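Local coordinates for CRISPR-associated protein, Cse2 family (Meiothermus ruber, PDB 3WA8) that probably binds G-rich crRNA sequences and stabilises the R-loop as the CasB (Cse2) component of a type I-E CRISPR-Cas system, at residues W60-I63 with C64-V68; E138-L141 with P142-R146; E46-L49 with G50-Q53; Q12-V15 with R16-Q20. One frame throughout, in Å; residues are numbered along the deposited sequence.

Contact 1: residues W60-I63 with C64-V68; sequences WERI and CYYLV. With HG (mercury (II) ion), chain C.
A cysteine sulfur-aromatic contact at a mercury (II) site joins Trp60 to Cys64, one turn on in helix 59-72. Cys64 SG lies over one face of the indole, 3.4 Å from the centroid of its five-membered ring and shifted from that ring's centre toward the fusion atom CE2, and binds the mercury (II) ion, with SG and HG 2.8 Å apart. SG sits anti to the carbonyl carbon of Cys64 (chi1 -61°), which directs it back along the helix to Trp60, while the benzo end of the indole flanks the ion. An alanine in place of Trp60 would probably uncover the sulfur and one side of the metal and leave Leu169 O without its indole N-H partner. Farther round the helix, Glu61 CG packs 3.6 Å from Tyr65 CE1, and the Tyr66 ring edge brings CE1 over one face of the Arg62 guanidinium, 3.8 Å from NH1; these two planes are inclined by 49°. The Arg62 and Tyr66 polar ends both meet Glu46. Helix 59-72 thus packs Tyr65 and Tyr66 against helix 43-49, Cys64 against helix 162-170, and Trp60 and Leu67 against helix 141-154.

Contact 2: residues E138-L141 with P142-R146; sequences EEQL and PYRLR
Gln140 and Arg144 run side by side in the same direction, with their flat ends stacked: amide and guanidinium planes are only 12° apart. The Gln140 side chain lies against one face of the guanidinium. Its CB stands above that face toward the rim, 3.7 Å from Arg144 NE, and its CD approaches Arg144 NH2 to 3.3 Å. Both chains leave the backbone with CG anti to the carbonyl carbon (chi1 -79° in Gln140 and -67° in Arg144), then extend, which brings the guanidinium end of Arg144 alongside Gln140 from CB to the amide. The far end of the arginine has a further hold, because NH1 is hydrogen-bonded to Ala132 O in the last turn of helix 124-135; the guanidinium is thus held both by the stack on Gln140 and by this bond.

Leu141 and Leu145 form a second pair pointing the same way on the buried side, joined by a modest apolar contact of 4.1 Å between Leu141 CD1 and Leu145 CB. Beneath the side chains, Arg144 N donates to Gln140 O at 3.1 Å and Leu145 N to Leu141 O at 2.9 Å. Pro142 has no N-H to offer, and its ring rests near the preceding turn, with CD 3.1 Å from Glu138 O. A proline in the first turn, where the helix does not call on amide hydrogens, is typical of an alpha-helical N-terminus, here that of helix 141-154 in the all-helical Cse2 fold.

Contact 3: residues E46-L49 with G50-Q53; sequences EGFL and GRIQ
With CG anti to the carbonyl carbon (chi1 -82°) and a bend at chi3 (-57°), the Arg51 side chain folds back over Gly47 and Phe48 at the C-terminal end of helix 43-49. Gly47 O stands above one face of the guanidinium, toward its rim and 3.2 Å from NH1, in a geometry that does not suit a hydrogen bond. Gly47 has no CB, and the guanidinium lies close over its backbone. The Phe48 ring plane is nearly perpendicular to the guanidinium, 84° apart, with CD1 4.1 Å from Arg51 NH2; that nitrogen also makes a weak hydrogen bond to Tyr17 OH.

The backbone shows the helix running out. Gly50 N still donates to Glu46 O in the i to i+4 pattern, but Arg51 N turns to Phe48 O at 3.1 Å, an i to i+3 bond that approaches from above the carbonyl plane. Leu49 O accepts two amides: Gln53 N nearly in line with the C=O, and Ile52 N from well above its plane. Exposed Gly50 adds no side chain at this turn. On the inner side, Leu49 and Tyr65 of helix 59-72 pack together, and Ile52 also reaches that ring. Alongside Leu49, Gln53 points the same way, its OE1 lying 4.0 Å from Leu49 CD2.

Contact 4: residues Q12-V15 with R16-Q20; sequences QAFV and RYLRQ
Four i to i+4 bonds carry regular alpha-helical geometry through Gln12-Gln20, from Arg16 N to Gln12 O through Arg19 N to Val15 O, each close to 3.0 Å; the least straight is that of Tyr17 N to Ala13 O, at 147°. Two side-chain pairs are carried on this frame. Leu18 sits over one face of the Phe14 ring in a CH-pi contact, its CG 4.2 Å from the ring centroid and 19° off the normal, while its CD1 reaches Phe14 CE2 at 3.7 Å. The ring gets there because Phe14 CG is anti to the backbone N (chi1 175°), whereas Leu18 CG stands anti to its own carbonyl carbon, turned back along the helix toward the ring.

Val15 and Arg19 run alongside each other. The methyl CG1 of Val15 stands over one face of the guanidinium, offset toward the rim and 3.5 Å from Arg19 NH1, an apolar cover for a flat cation whose NH2 is salt-bridged to Glu80. A leucine in place of Arg19 would probably leave Glu80 without this salt-bridge partner and Val15 without the flat group beneath its methyl. Tyr17 faces another way and meets Phe48 of helix 43-49. Phe14 makes edge-to-face contacts with both Phe48 and Tyr65, while Trp162 of helix 162-170 lies against Val15 and Arg19. Such a division, with aromatic and aliphatic groups facing inward and longer polar chains at the margin, is characteristic of an amphipathic helix, here helix 10-21 packed against the helical core.

How the contacts relate
Contact 1 is the hub: its centre is about 11 Å from that of contact 2, 12 Å from contact 3 and 14 Å from contact 4, and it touches all three. Toward contact 2, Trp60 CH2 lies 3.9 Å from Leu141 CD2, and the Leu141 side chain comes within about 4 Å of the mercury (II) ion on Cys64. Toward contact 3, Glu46 OE2 takes Arg62 NH2 and probably Tyr66 OH, and Tyr65 CG packs 3.5 Å from Leu49 CD2. Toward contact 4, Tyr65 CE2 lies 3.5 Å from Phe14 CG. Contacts 3 and 4 meet through Phe48 CD2, 3.4 Å from Phe14 CD1. Contact 2 stays about 12 Å, between nearest atoms, from both. A second mercury (II) ion lies about 4 Å from the Arg19 side chain.

Contact 1: residues W60-I63 with C64-V68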
loop_
_atom_site.group_PDB
_atom_site.type_symbol
_atom_site.label_atom_id
_atom_site.label_comp_id
_atom_site.label_asym_id
_atom_site.label_seq_id
_atom_site.Cartn_x
_atom_site.Cartn_y
_atom_site.Cartn_z
ATOM N N TRP A 60 -8.570 -6.957 11.506
ATOM C CA TRP A 60 -8.164 -5.981 10.499
ATOM C C TRP A 60 -6.658 -5.785 10.448
ATOM O O TRP A 60 -6.039 -5.915 9.397
ATOM C CB TRP A 60 -8.854 -4.645 10.736
ATOM C CG TRP A 60 -8.728 -3.708 9.601
ATOM C CD1 TRP A 60 -8.315 -2.411 9.654
ATOM C CD2 TRP A 60 -8.996 -3.988 8.221
ATOM N NE1 TRP A 60 -8.314 -1.857 8.390
ATOM C CE2 TRP A 60 -8.734 -2.803 7.495
ATOM C CE3 TRP A 60 -9.434 -5.125 7.529
ATOM C CZ2 TRP A 60 -8.909 -2.717 6.120
ATOM C CZ3 TRP A 60 -9.596 -5.046 6.168
ATOM C CH2 TRP A 60 -9.353 -3.842 5.474
ATOM N N GLU A 61 -6.077 -5.490 11.601
ATOM C CA GLU A 61 -4.653 -5.283 11.682
ATOM C C GLU A 61 -3.957 -6.443 10.999
ATOM O O GLU A 61 -3.176 -6.239 10.079
ATOM C CB GLU A 61 -4.219 -5.140 13.137
ATOM C CG GLU A 61 -2.757 -4.748 13.290
ATOM C CD GLU A 61 -2.447 -4.006 14.607
ATOM O OE1 GLU A 61 -2.408 -4.660 15.690
ATOM O OE2 GLU A 61 -2.213 -2.762 14.537
ATOM N N ARG A 62 -4.286 -7.660 11.420
ATOM C CA ARG A 62 -3.637 -8.853 10.885
ATOM C C ARG A 62 -3.804 -8.945 9.356
ATOM O O ARG A 62 -2.836 -9.232 8.622
ATOM C CB ARG A 62 -4.110 -10.099 11.649
ATOM C CG ARG A 62 -4.331 -11.392 10.852
ATOM C CD ARG A 62 -4.734 -12.569 11.787
ATOM N NE ARG A 62 -3.606 -12.938 12.623
ATOM C CZ ARG A 62 -2.734 -13.905 12.347
ATOM N NH1 ARG A 62 -2.872 -14.668 11.273
ATOM N NH2 ARG A 62 -1.721 -14.116 13.180
ATOM N N ILE A 63 -5.008 -8.656 8.869
ATOM C CA ILE A 63 -5.195 -8.646 7.437
ATOM C C ILE A 63 -4.277 -7.573 6.802
ATOM O O ILE A 63 -3.587 -7.832 5.821
ATOM C CB ILE A 63 -6.658 -8.453 7.070
ATOM C CG1 ILE A 63 -7.425 -9.717 7.397
ATOM C CG2 ILE A 63 -6.831 -8.158 5.585
ATOM C CD1 ILE A 63 -8.919 -9.480 7.680
ATOM N N CYS A 64 -4.232 -6.383 7.375
ATOM C CA CYS A 64 -3.499 -5.318 6.737
ATOM C C CYS A 64 -2.006 -5.646 6.673
ATOM O O CYS A 64 -1.434 -5.686 5.564
ATOM C CB CYS A 64 -3.833 -3.973 7.382
ATOM S SG CYS A 64 -5.647 -3.536 7.224
ATOM N N TYR A 65 -1.391 -5.955 7.825
ATOM C CA TYR A 65 0.014 -6.397 7.861
ATOM C C TYR A 65 0.352 -7.461 6.838
ATOM O O TYR A 65 1.311 -7.324 6.069
ATOM C CB TYR A 65 0.399 -6.911 9.237
ATOM C CG TYR A 65 0.834 -5.803 10.155
ATOM C CD1 TYR A 65 -0.104 -4.991 10.760
ATOM C CD2 TYR A 65 2.181 -5.545 10.395
ATOM C CE1 TYR A 65 0.260 -3.969 11.562
ATOM C CE2 TYR A 65 2.579 -4.488 11.236
ATOM C CZ TYR A 65 1.597 -3.706 11.810
ATOM O OH TYR A 65 1.887 -2.654 12.667
ATOM N N TYR A 66 -0.423 -8.528 6.832
ATOM C CA TYR A 66 -0.116 -9.645 5.961
ATOM C C TYR A 66 -0.270 -9.264 4.515
ATOM O O TYR A 66 0.564 -9.619 3.688
ATOM C CB TYR A 66 -0.970 -10.866 6.300
ATOM C CG TYR A 66 -0.298 -11.804 7.258
ATOM C CD1 TYR A 66 -0.746 -11.935 8.578
ATOM C CD2 TYR A 66 0.816 -12.542 6.865
ATOM C CE1 TYR A 66 -0.136 -12.810 9.458
ATOM C CE2 TYR A 66 1.437 -13.415 7.737
ATOM C CZ TYR A 66 0.951 -13.537 9.032
ATOM O OH TYR A 66 1.582 -14.395 9.888
ATOM N N LEU A 67 -1.337 -8.539 4.201
ATOM C CA LEU A 67 -1.542 -8.039 2.853
ATOM C C LEU A 67 -0.345 -7.173 2.446
ATOM O O LEU A 67 0.164 -7.314 1.345
ATOM C CB LEU A 67 -2.818 -7.214 2.781
ATOM C CG LEU A 67 -3.259 -6.680 1.424
ATOM C CD1 LEU A 67 -3.601 -7.809 0.511
ATOM C CD2 LEU A 67 -4.475 -5.809 1.601
ATOM N N VAL A 68 0.126 -6.288 3.311
ATOM C CA VAL A 68 1.205 -5.433 2.847
ATOM C C VAL A 68 2.449 -6.286 2.644
ATOM O O VAL A 68 3.215 -6.086 1.675
ATOM C CB VAL A 68 1.482 -4.191 3.750
ATOM C CG1 VAL A 68 2.784 -3.556 3.382
ATOM C CG2 VAL A 68 0.396 -3.166 3.578
HETATM HG HG HG C . -6.282 -4.248 4.624
#

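Contact 2: residues E138-L141 with P142-R146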
loop_
_atom_site.group_PDB
_atom_site.type_symbol
_atom_site.label_atom_id
_atom_site.label_comp_id
_atom_site.label_asym_id
_atom_site.label_seq_id
_atom_site.Cartn_x
_atom_site.Cartn_y
_atom_site.Cartn_z
ATOM N N GLU A 138 -14.188 -3.370 3.850
ATOM C CA GLU A 138 -13.175 -4.279 4.351
ATOM C C GLU A 138 -13.040 -5.527 3.478
ATOM O O GLU A 138 -11.930 -5.971 3.191
ATOM C CB GLU A 138 -13.515 -4.693 5.787
ATOM C CG GLU A 138 -13.112 -3.683 6.847
ATOM C CD GLU A 138 -13.887 -3.863 8.151
ATOM O OE1 GLU A 138 -13.400 -4.616 9.025
ATOM O OE2 GLU A 138 -14.972 -3.244 8.311
ATOM N N GLU A 139 -14.162 -6.111 3.067
ATOM C CA GLU A 139 -14.090 -7.357 2.300
ATOM C C GLU A 139 -13.589 -7.152 0.869
ATOM O O GLU A 139 -12.858 -7.989 0.337
ATOM C CB GLU A 139 -15.428 -8.073 2.312
ATOM C CG GLU A 139 -16.027 -8.187 3.692
ATOM C CD GLU A 139 -17.563 -8.257 3.644
ATOM O OE1 GLU A 139 -18.228 -7.225 3.326
ATOM O OE2 GLU A 139 -18.101 -9.357 3.926
ATOM N N GLN A 140 -13.973 -6.036 0.266
ATOM C CA GLN A 140 -13.607 -5.740 -1.095
ATOM C C GLN A 140 -12.188 -5.267 -1.212
ATOM O O GLN A 140 -11.555 -5.443 -2.256
ATOM C CB GLN A 140 -14.517 -4.674 -1.637
ATOM C CG GLN A 140 -15.831 -5.238 -2.035
ATOM C CD GLN A 140 -16.974 -4.271 -1.927
ATOM O OE1 GLN A 140 -18.094 -4.647 -2.189
ATOM N NE2 GLN A 140 -16.708 -3.033 -1.536
ATOM N N LEU A 141 -11.672 -4.667 -0.143
ATOM C CA LEU A 141 -10.434 -3.938 -0.253
ATOM C C LEU A 141 -9.226 -4.800 -0.637
ATOM O O LEU A 141 -8.501 -4.461 -1.568
ATOM C CB LEU A 141 -10.177 -3.141 1.010
ATOM C CG LEU A 141 -8.864 -2.358 1.052
ATOM C CD1 LEU A 141 -8.687 -1.429 -0.145
ATOM C CD2 LEU A 141 -8.820 -1.583 2.362
ATOM N N PRO A 142 -9.007 -5.927 0.061
ATOM C CA PRO A 142 -7.757 -6.597 -0.263
ATOM C C PRO A 142 -7.711 -6.910 -1.748
ATOM O O PRO A 142 -6.682 -6.762 -2.381
ATOM C CB PRO A 142 -7.825 -7.880 0.574
ATOM C CG PRO A 142 -8.706 -7.527 1.699
ATOM C CD PRO A 142 -9.757 -6.661 1.097
ATOM N N TYR A 143 -8.835 -7.304 -2.315
ATOM C CA TYR A 143 -8.839 -7.627 -3.724
ATOM C C TYR A 143 -8.583 -6.406 -4.644
ATOM O O TYR A 143 -7.750 -6.457 -5.553
ATOM C CB TYR A 143 -10.141 -8.320 -4.078
ATOM C CG TYR A 143 -10.243 -8.644 -5.539
ATOM C CD1 TYR A 143 -9.551 -9.740 -6.081
ATOM C CD2 TYR A 143 -11.033 -7.855 -6.393
ATOM C CE1 TYR A 143 -9.652 -10.056 -7.452
ATOM C CE2 TYR A 143 -11.141 -8.149 -7.763
ATOM C CZ TYR A 143 -10.448 -9.252 -8.286
ATOM O OH TYR A 143 -10.557 -9.549 -9.635
ATOM N N ARG A 144 -9.278 -5.305 -4.401
ATOM C CA ARG A 144 -9.121 -4.182 -5.285
ATOM C C ARG A 144 -7.754 -3.543 -5.177
ATOM O O ARG A 144 -7.172 -3.113 -6.177
ATOM C CB ARG A 144 -10.210 -3.183 -5.047
ATOM C CG ARG A 144 -11.545 -3.721 -5.454
ATOM C CD ARG A 144 -12.638 -2.775 -5.072
ATOM N NE ARG A 144 -13.915 -3.462 -5.120
ATOM C CZ ARG A 144 -15.095 -2.876 -4.971
ATOM N NH1 ARG A 144 -15.157 -1.565 -4.760
ATOM N NH2 ARG A 144 -16.204 -3.612 -5.034
ATOM N N LEU A 145 -7.217 -3.519 -3.966
ATOM C CA LEU A 145 -5.881 -2.966 -3.751
ATOM C C LEU A 145 -4.829 -3.788 -4.483
ATOM O O LEU A 145 -3.838 -3.257 -5.009
ATOM C CB LEU A 145 -5.568 -2.952 -2.271
ATOM C CG LEU A 145 -4.202 -2.404 -1.945
ATOM C CD1 LEU A 145 -4.302 -0.937 -2.212
ATOM C CD2 LEU A 145 -3.849 -2.667 -0.511
ATOM N N ARG A 146 -5.065 -5.090 -4.537
ATOM C CA ARG A 146 -4.098 -5.995 -5.093
ATOM C C ARG A 146 -4.070 -5.775 -6.571
ATOM O O ARG A 146 -3.002 -5.745 -7.167
ATOM C CB ARG A 146 -4.511 -7.409 -4.774
ATOM C CG ARG A 146 -3.487 -8.453 -5.006
ATOM C CD ARG A 146 -4.005 -9.663 -4.290
ATOM N NE ARG A 146 -3.576 -10.929 -4.885
ATOM C CZ ARG A 146 -4.329 -12.024 -4.852
ATOM N NH1 ARG A 146 -5.544 -11.981 -4.298
ATOM N NH2 ARG A 146 -3.883 -13.157 -5.377
#

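Contact 3: residues E46-L49 with G50-Q53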
loop_
_atom_site.group_PDB
_atom_site.type_symbol
_atom_site.label_atom_id
_atom_site.label_comp_id
_atom_site.label_asym_id
_atom_site.label_seq_id
_atom_site.Cartn_x
_atom_site.Cartn_y
_atom_site.Cartn_z
ATOM N N GLU A 46 4.176 -12.960 12.308
ATOM C CA GLU A 46 3.580 -13.329 13.590
ATOM C C GLU A 46 4.396 -12.810 14.772
ATOM O O GLU A 46 3.844 -12.301 15.758
ATOM C CB GLU A 46 3.461 -14.841 13.693
ATOM C CG GLU A 46 2.453 -15.444 12.755
ATOM C CD GLU A 46 1.052 -14.974 13.024
ATOM O OE1 GLU A 46 0.736 -14.726 14.203
ATOM O OE2 GLU A 46 0.262 -14.855 12.066
ATOM N N GLY A 47 5.711 -12.965 14.659
ATOM C CA GLY A 47 6.637 -12.441 15.622
ATOM C C GLY A 47 6.413 -10.964 15.828
ATOM O O GLY A 47 6.339 -10.487 16.972
ATOM N N PHE A 48 6.293 -10.230 14.724
ATOM C CA PHE A 48 6.209 -8.781 14.820
ATOM C C PHE A 48 4.877 -8.399 15.431
ATOM O O PHE A 48 4.831 -7.579 16.353
ATOM C CB PHE A 48 6.422 -8.138 13.460
ATOM C CG PHE A 48 6.574 -6.659 13.510
ATOM C CD1 PHE A 48 7.836 -6.080 13.563
ATOM C CD2 PHE A 48 5.459 -5.830 13.485
ATOM C CE1 PHE A 48 7.994 -4.698 13.608
ATOM C CE2 PHE A 48 5.605 -4.433 13.537
ATOM C CZ PHE A 48 6.878 -3.872 13.597
ATOM N N LEU A 49 3.801 -9.029 14.959
ATOM C CA LEU A 49 2.463 -8.761 15.507
ATOM C C LEU A 49 2.358 -9.180 16.964
ATOM O O LEU A 49 1.664 -8.543 17.742
ATOM C CB LEU A 49 1.373 -9.467 14.711
ATOM C CG LEU A 49 1.224 -9.191 13.217
ATOM C CD1 LEU A 49 0.384 -10.247 12.567
ATOM C CD2 LEU A 49 0.604 -7.834 13.018
ATOM N N GLY A 50 3.046 -10.255 17.322
ATOM C CA GLY A 50 3.017 -10.765 18.679
ATOM C C GLY A 50 3.782 -9.901 19.663
ATOM O O GLY A 50 3.786 -10.170 20.863
ATOM N N ARG A 51 4.434 -8.861 19.160
ATOM C CA ARG A 51 5.188 -7.972 20.021
ATOM C C ARG A 51 4.488 -6.636 20.264
ATOM O O ARG A 51 5.060 -5.722 20.857
ATOM C CB ARG A 51 6.622 -7.797 19.505
ATOM C CG ARG A 51 7.565 -8.949 19.923
ATOM C CD ARG A 51 9.033 -8.680 19.571
ATOM N NE ARG A 51 9.222 -8.412 18.137
ATOM C CZ ARG A 51 9.427 -9.350 17.209
ATOM N NH1 ARG A 51 9.483 -10.639 17.543
ATOM N NH2 ARG A 51 9.583 -9.001 15.936
ATOM N N ILE A 52 3.230 -6.540 19.843
ATOM C CA ILE A 52 2.430 -5.326 20.073
ATOM C C ILE A 52 0.974 -5.610 20.443
ATOM O O ILE A 52 0.524 -5.196 21.508
ATOM C CB ILE A 52 2.474 -4.331 18.864
ATOM C CG1 ILE A 52 2.644 -5.078 17.533
ATOM C CG2 ILE A 52 3.580 -3.283 19.074
ATOM C CD1 ILE A 52 2.074 -4.344 16.348
ATOM N N GLN A 53 0.278 -6.334 19.559
ATOM C CA GLN A 53 -1.190 -6.580 19.565
ATOM C C GLN A 53 -1.947 -6.669 20.917
ATOM O O GLN A 53 -3.050 -6.118 21.049
ATOM C CB GLN A 53 -1.510 -7.804 18.687
ATOM C CG GLN A 53 -2.950 -7.864 18.191
ATOM C CD GLN A 53 -3.056 -7.959 16.667
ATOM O OE1 GLN A 53 -2.149 -7.541 15.933
ATOM N NE2 GLN A 53 -4.177 -8.499 16.186
#

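Contact 4: residues Q12-V15 with R16-Q20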
loop_
_atom_site.group_PDB
_atom_site.type_symbol
_atom_site.label_atom_id
_atom_site.label_comp_id
_atom_site.label_asym_id
_atom_site.label_seq_id
_atom_site.Cartn_x
_atom_site.Cartn_y
_atom_site.Cartn_z
ATOM N N GLN A 12 6.727 1.823 9.684
ATOM C CA GLN A 12 8.095 1.921 9.204
ATOM C C GLN A 12 8.903 0.769 9.774
ATOM O O GLN A 12 9.529 0.039 9.040
ATOM C CB GLN A 12 8.753 3.251 9.597
ATOM C CG GLN A 12 8.271 4.432 8.802
ATOM C CD GLN A 12 8.981 5.727 9.144
ATOM O OE1 GLN A 12 9.511 5.940 10.260
ATOM N NE2 GLN A 12 8.995 6.617 8.169
ATOM N N ALA A 13 8.877 0.597 11.085
ATOM C CA ALA A 13 9.666 -0.446 11.695
ATOM C C ALA A 13 9.329 -1.780 11.045
ATOM O O ALA A 13 10.207 -2.609 10.811
ATOM C CB ALA A 13 9.414 -0.502 13.166
ATOM N N PHE A 14 8.059 -1.976 10.722
ATOM C CA PHE A 14 7.647 -3.244 10.209
ATOM C C PHE A 14 8.293 -3.500 8.853
ATOM O O PHE A 14 8.859 -4.580 8.601
ATOM C CB PHE A 14 6.126 -3.296 10.119
ATOM C CG PHE A 14 5.601 -4.548 9.476
ATOM C CD1 PHE A 14 5.760 -5.794 10.103
ATOM C CD2 PHE A 14 4.959 -4.488 8.238
ATOM C CE1 PHE A 14 5.281 -6.967 9.496
ATOM C CE2 PHE A 14 4.474 -5.639 7.640
ATOM C CZ PHE A 14 4.633 -6.887 8.268
ATOM N N VAL A 15 8.205 -2.505 7.982
ATOM C CA VAL A 15 8.734 -2.620 6.637
ATOM C C VAL A 15 10.253 -2.795 6.654
ATOM O O VAL A 15 10.758 -3.694 6.008
ATOM C CB VAL A 15 8.282 -1.413 5.792
ATOM C CG1 VAL A 15 9.119 -1.271 4.509
ATOM C CG2 VAL A 15 6.777 -1.555 5.490
ATOM N N ARG A 16 10.969 -1.974 7.403
ATOM C CA ARG A 16 12.394 -2.188 7.615
ATOM C C ARG A 16 12.717 -3.646 7.989
ATOM O O ARG A 16 13.660 -4.237 7.463
ATOM C CB ARG A 16 12.905 -1.225 8.690
ATOM C CG ARG A 16 14.384 -1.370 9.099
ATOM C CD ARG A 16 14.908 -0.055 9.770
ATOM N NE ARG A 16 14.191 1.114 9.210
ATOM C CZ ARG A 16 14.340 2.395 9.576
ATOM N NH1 ARG A 16 15.215 2.742 10.532
ATOM N NH2 ARG A 16 13.598 3.335 8.973
ATOM N N TYR A 17 11.919 -4.222 8.881
ATOM C CA TYR A 17 12.155 -5.555 9.414
ATOM C C TYR A 17 11.992 -6.580 8.308
ATOM O O TYR A 17 12.826 -7.479 8.169
ATOM C CB TYR A 17 11.171 -5.761 10.560
ATOM C CG TYR A 17 11.104 -7.084 11.303
ATOM C CD1 TYR A 17 11.848 -7.324 12.463
ATOM C CD2 TYR A 17 10.184 -8.051 10.907
ATOM C CE1 TYR A 17 11.712 -8.564 13.171
ATOM C CE2 TYR A 17 10.029 -9.254 11.574
ATOM C CZ TYR A 17 10.780 -9.529 12.698
ATOM O OH TYR A 17 10.553 -10.769 13.315
ATOM N N LEU A 18 10.935 -6.434 7.505
ATOM C CA LEU A 18 10.732 -7.314 6.365
ATOM C C LEU A 18 11.926 -7.228 5.412
ATOM O O LEU A 18 12.400 -8.260 4.932
ATOM C CB LEU A 18 9.472 -6.968 5.595
ATOM C CG LEU A 18 8.050 -7.116 6.122
ATOM C CD1 LEU A 18 7.105 -6.377 5.184
ATOM C CD2 LEU A 18 7.614 -8.526 6.149
ATOM N N ARG A 19 12.415 -6.014 5.143
ATOM C CA ARG A 19 13.558 -5.826 4.244
ATOM C C ARG A 19 14.822 -6.479 4.764
ATOM O O ARG A 19 15.633 -7.024 4.003
ATOM C CB ARG A 19 13.859 -4.350 4.062
ATOM C CG ARG A 19 12.731 -3.584 3.478
ATOM C CD ARG A 19 13.234 -2.394 2.757
ATOM N NE ARG A 19 12.195 -1.908 1.858
ATOM C CZ ARG A 19 11.604 -0.729 1.976
ATOM N NH1 ARG A 19 11.944 0.091 2.951
ATOM N NH2 ARG A 19 10.688 -0.369 1.115
ATOM N N GLN A 20 15.013 -6.396 6.070
ATOM C CA GLN A 20 16.269 -6.806 6.629
ATOM C C GLN A 20 16.284 -8.279 6.923
ATOM O O GLN A 20 17.327 -8.876 6.857
ATOM C CB GLN A 20 16.581 -6.014 7.883
ATOM C CG GLN A 20 16.794 -4.544 7.629
ATOM C CD GLN A 20 17.337 -3.852 8.869
ATOM O OE1 GLN A 20 17.527 -4.509 9.899
ATOM N NE2 GLN A 20 17.601 -2.534 8.785
#